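Local coordinates for SCO1 protein homolog (Bacillus subtilis, PDB 1XZO) that is needed for inserting copper into the active site of cytochrome c oxidase and may also act in copper homeostasis or redox signalling, at residues Asp58-Lys61 and Lys62-Glu66. Sequence-based numbering, arbitrary orientation.
Unlike the reference sequence in segment 62-66: E66 (reference Gly). With CA (calcium ion), chain I.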
ATOM      1  N   ASP A  58       5.354  -9.488  -6.156  1.00 24.47           N
ATOM      2  CA  ASP A  58       5.197 -10.137  -7.452  1.00 25.85           C
ATOM      3  C   ASP A  58       4.442  -9.077  -8.311  1.00 24.16           C
ATOM      4  O   ASP A  58       4.789  -8.803  -9.429  1.00 24.59           O
ATOM      5  CB  ASP A  58       4.698 -11.695  -7.253  1.00 27.51           C
ATOM      6  CG  ASP A  58       5.962 -12.754  -6.939  1.00 31.85           C
ATOM      7  OD1 ASP A  58       7.000 -12.283  -7.434  1.00 43.25           O
ATOM      8  OD2 ASP A  58       6.184 -13.987  -6.311  1.00 24.50           O
ATOM      9  N   LEU A  59       3.531  -8.265  -7.758  1.00 25.08           N
ATOM     10  CA  LEU A  59       2.927  -7.184  -8.534  1.00 23.57           C
ATOM     11  C   LEU A  59       3.907  -6.127  -9.074  1.00 24.70           C
ATOM     12  O   LEU A  59       3.808  -5.680 -10.233  1.00 23.70           O
ATOM     13  CB  LEU A  59       1.828  -6.569  -7.652  1.00 25.88           C
ATOM     14  CG  LEU A  59       0.733  -5.732  -8.226  1.00 27.33           C
ATOM     15  CD1 LEU A  59       0.211  -6.182  -9.610  1.00 33.44           C
ATOM     16  CD2 LEU A  59      -0.392  -5.698  -7.151  1.00 30.00           C
ATOM     17  N   GLN A  60       4.802  -5.731  -8.202  1.00 25.56           N
ATOM     18  CA  GLN A  60       5.857  -4.785  -8.486  1.00 24.10           C
ATOM     19  C   GLN A  60       6.657  -5.306  -9.731  1.00 25.50           C
ATOM     20  O   GLN A  60       6.882  -4.591 -10.635  1.00 25.08           O
ATOM     21  CB  GLN A  60       6.801  -4.644  -7.310  1.00 25.07           C
ATOM     22  CG  GLN A  60       7.962  -3.716  -7.749  1.00 22.31           C
ATOM     23  CD  GLN A  60       8.926  -3.402  -6.652  1.00 20.28           C
ATOM     24  OE1 GLN A  60       9.484  -4.329  -5.975  1.00 21.87           O
ATOM     25  NE2 GLN A  60       9.012  -2.041  -6.328  1.00 22.24           N
ATOM     26  N   LYS A  61       7.010  -6.568  -9.697  1.00 26.62           N
ATOM     27  CA  LYS A  61       7.756  -7.237 -10.772  1.00 27.83           C
ATOM     28  C   LYS A  61       7.021  -7.253 -12.098  1.00 26.58           C
ATOM     29  O   LYS A  61       7.599  -6.929 -13.184  1.00 29.69           O
ATOM     30  CB  LYS A  61       8.123  -8.643 -10.278  1.00 27.50           C
ATOM     31  CG  LYS A  61       8.920  -9.486 -11.287  1.00 32.60           C
ATOM     32  CD  LYS A  61       9.483 -10.727 -10.711  1.00 35.45           C
ATOM     33  CE  LYS A  61       8.582 -11.980 -10.931  1.00 40.52           C
ATOM     34  NZ  LYS A  61       9.287 -13.349 -10.811  1.00 43.20           N
ATOM     35  N   LYS A  62       5.728  -7.547 -12.043  1.00 26.79           N
ATOM     36  CA  LYS A  62       4.900  -7.607 -13.229  1.00 26.50           C
ATOM     37  C   LYS A  62       4.770  -6.205 -13.822  1.00 27.16           C
ATOM     38  O   LYS A  62       4.782  -5.996 -15.030  1.00 27.43           O
ATOM     39  CB  LYS A  62       3.532  -8.299 -12.948  1.00 26.32           C
ATOM     40  CG  LYS A  62       3.592  -9.631 -12.224  1.00 24.52           C
ATOM     41  CD  LYS A  62       2.256 -10.210 -11.956  1.00 26.43           C
ATOM     42  CE  LYS A  62       2.356 -11.627 -11.446  1.00 29.37           C
ATOM     43  NZ  LYS A  62       2.781 -12.484 -12.566  1.00 27.98           N
ATOM     44  N   LEU A  63       4.559  -5.188 -12.982  1.00 27.42           N
ATOM     45  CA  LEU A  63       4.465  -3.800 -13.476  1.00 28.41           C
ATOM     46  C   LEU A  63       5.812  -3.311 -14.043  1.00 28.96           C
ATOM     47  O   LEU A  63       5.825  -2.584 -15.024  1.00 29.74           O
ATOM     48  CB  LEU A  63       3.942  -2.841 -12.367  1.00 28.48           C
ATOM     49  CG  LEU A  63       2.479  -3.013 -11.959  1.00 28.28           C
ATOM     50  CD1 LEU A  63       2.311  -2.602 -10.417  1.00 30.47           C
ATOM     51  CD2 LEU A  63       1.519  -2.306 -12.838  1.00 30.29           C
ATOM     52  N   LYS A  64       6.920  -3.716 -13.436  1.00 30.77           N
ATOM     53  CA  LYS A  64       8.242  -3.357 -13.956  1.00 33.05           C
ATOM     54  C   LYS A  64       8.434  -3.974 -15.375  1.00 34.58           C
ATOM     55  O   LYS A  64       8.947  -3.296 -16.293  1.00 34.53           O
ATOM     56  CB  LYS A  64       9.360  -3.786 -12.997  1.00 32.88           C
ATOM     57  CG  LYS A  64       9.304  -3.229 -11.585  1.00 36.33           C
ATOM     58  CD  LYS A  64      10.040  -1.890 -11.350  1.00 38.19           C
ATOM     59  CE  LYS A  64       9.741  -1.254 -10.014  1.00 30.25           C
ATOM     60  NZ  LYS A  64      10.415   0.084 -10.080  1.00 44.31           N
ATOM     61  N   ALA A  65       7.917  -5.195 -15.561  1.00 36.73           N
ATOM     62  CA  ALA A  65       8.063  -5.936 -16.842  1.00 37.99           C
ATOM     63  C   ALA A  65       7.279  -5.390 -17.979  1.00 39.11           C
ATOM     64  O   ALA A  65       7.675  -5.578 -19.117  1.00 39.94           O
ATOM     65  CB  ALA A  65       7.736  -7.450 -16.686  1.00 38.02           C
ATOM     66  N   GLU A  66       6.162  -4.744 -17.699  1.00 39.91           N
ATOM     67  CA  GLU A  66       5.433  -4.015 -18.719  1.00 41.47           C
ATOM     68  C   GLU A  66       5.815  -2.532 -18.774  1.00 41.48           C
ATOM     69  O   GLU A  66       5.211  -1.766 -19.501  1.00 41.64           O
ATOM     70  CB  GLU A  66       3.965  -4.164 -18.457  1.00 42.55           C
ATOM     71  CG  GLU A  66       3.122  -3.448 -19.482  1.00 47.17           C
ATOM     72  CD  GLU A  66       1.978  -4.271 -19.934  1.00 50.41           C
ATOM     73  OE1 GLU A  66       1.261  -3.764 -20.822  1.00 54.58           O
ATOM     74  OE2 GLU A  66       1.831  -5.403 -19.404  1.00 51.31           O
TER
HETATM   75 CA    CA I1009       6.111 -14.799  -4.937  1.00 32.99          CA
HETATM   76  O   HOH W   1       3.800 -14.781  -3.372  1.00 38.00           O
HETATM   77  O   HOH W   2       6.755 -12.845  -3.940  1.00 30.85           O
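K62 sits one helical turn after D58: its backbone N donates to D58 O at 3.0 Å, and its CG lies 3.2 Å from that same oxygen, so the aliphatic part of the lysine runs past the carbonyl. The chain stays extended until a final bend at chi4 (-71°), and a lysine suits this exposed flank because its stem can hug the helix while the ammonium reaches Y160, at the start of helix 160-170, in a cation-pi contact. K62 NZ makes no salt bridge with D58, standing 6.6 Å from D58 OD1. A calcium ion is modelled beside D58 OD2 and two waters, but OD2 at 1.6 Å is implausibly close for calcium, so the details of this site are doubtful.

L63 donates from its backbone N to L59 O. The two leucines lie side by side and point the same way, L63 CD1 meeting L59 CG at 4.1 Å. Both are buried, where branched apolar side chains fit, and both pack on helix 160-170, L59 against Y160 and I163, L63 against I164 and V167. D58 to A65 make up the C-terminal part of helix 52-65, the connection between parallel strands 36-41 and 71-76 in a beta-alpha-beta unit of the thioredoxin-like fold.

K64 N bonds to Q60 O, and the side chains again run alongside each other. K64 CG passes a close 2.9 Å from Q60 O before a bend at chi2 (-90°) lays the lysine stem along the glutamine, CE resting 3.8 Å from Q60 CG. Buried Q60 has its amide satisfied by S97 N and N100 OD1; K64 NZ makes a weak hydrogen bond to the latter.

A65, whose lone methyl adds little bulk and whose helix propensity is high, donates to K61 O through a more bent N-H...O angle of 143°. E66 then leaves helical geometry, and its carboxylate forms a salt bridge with K168.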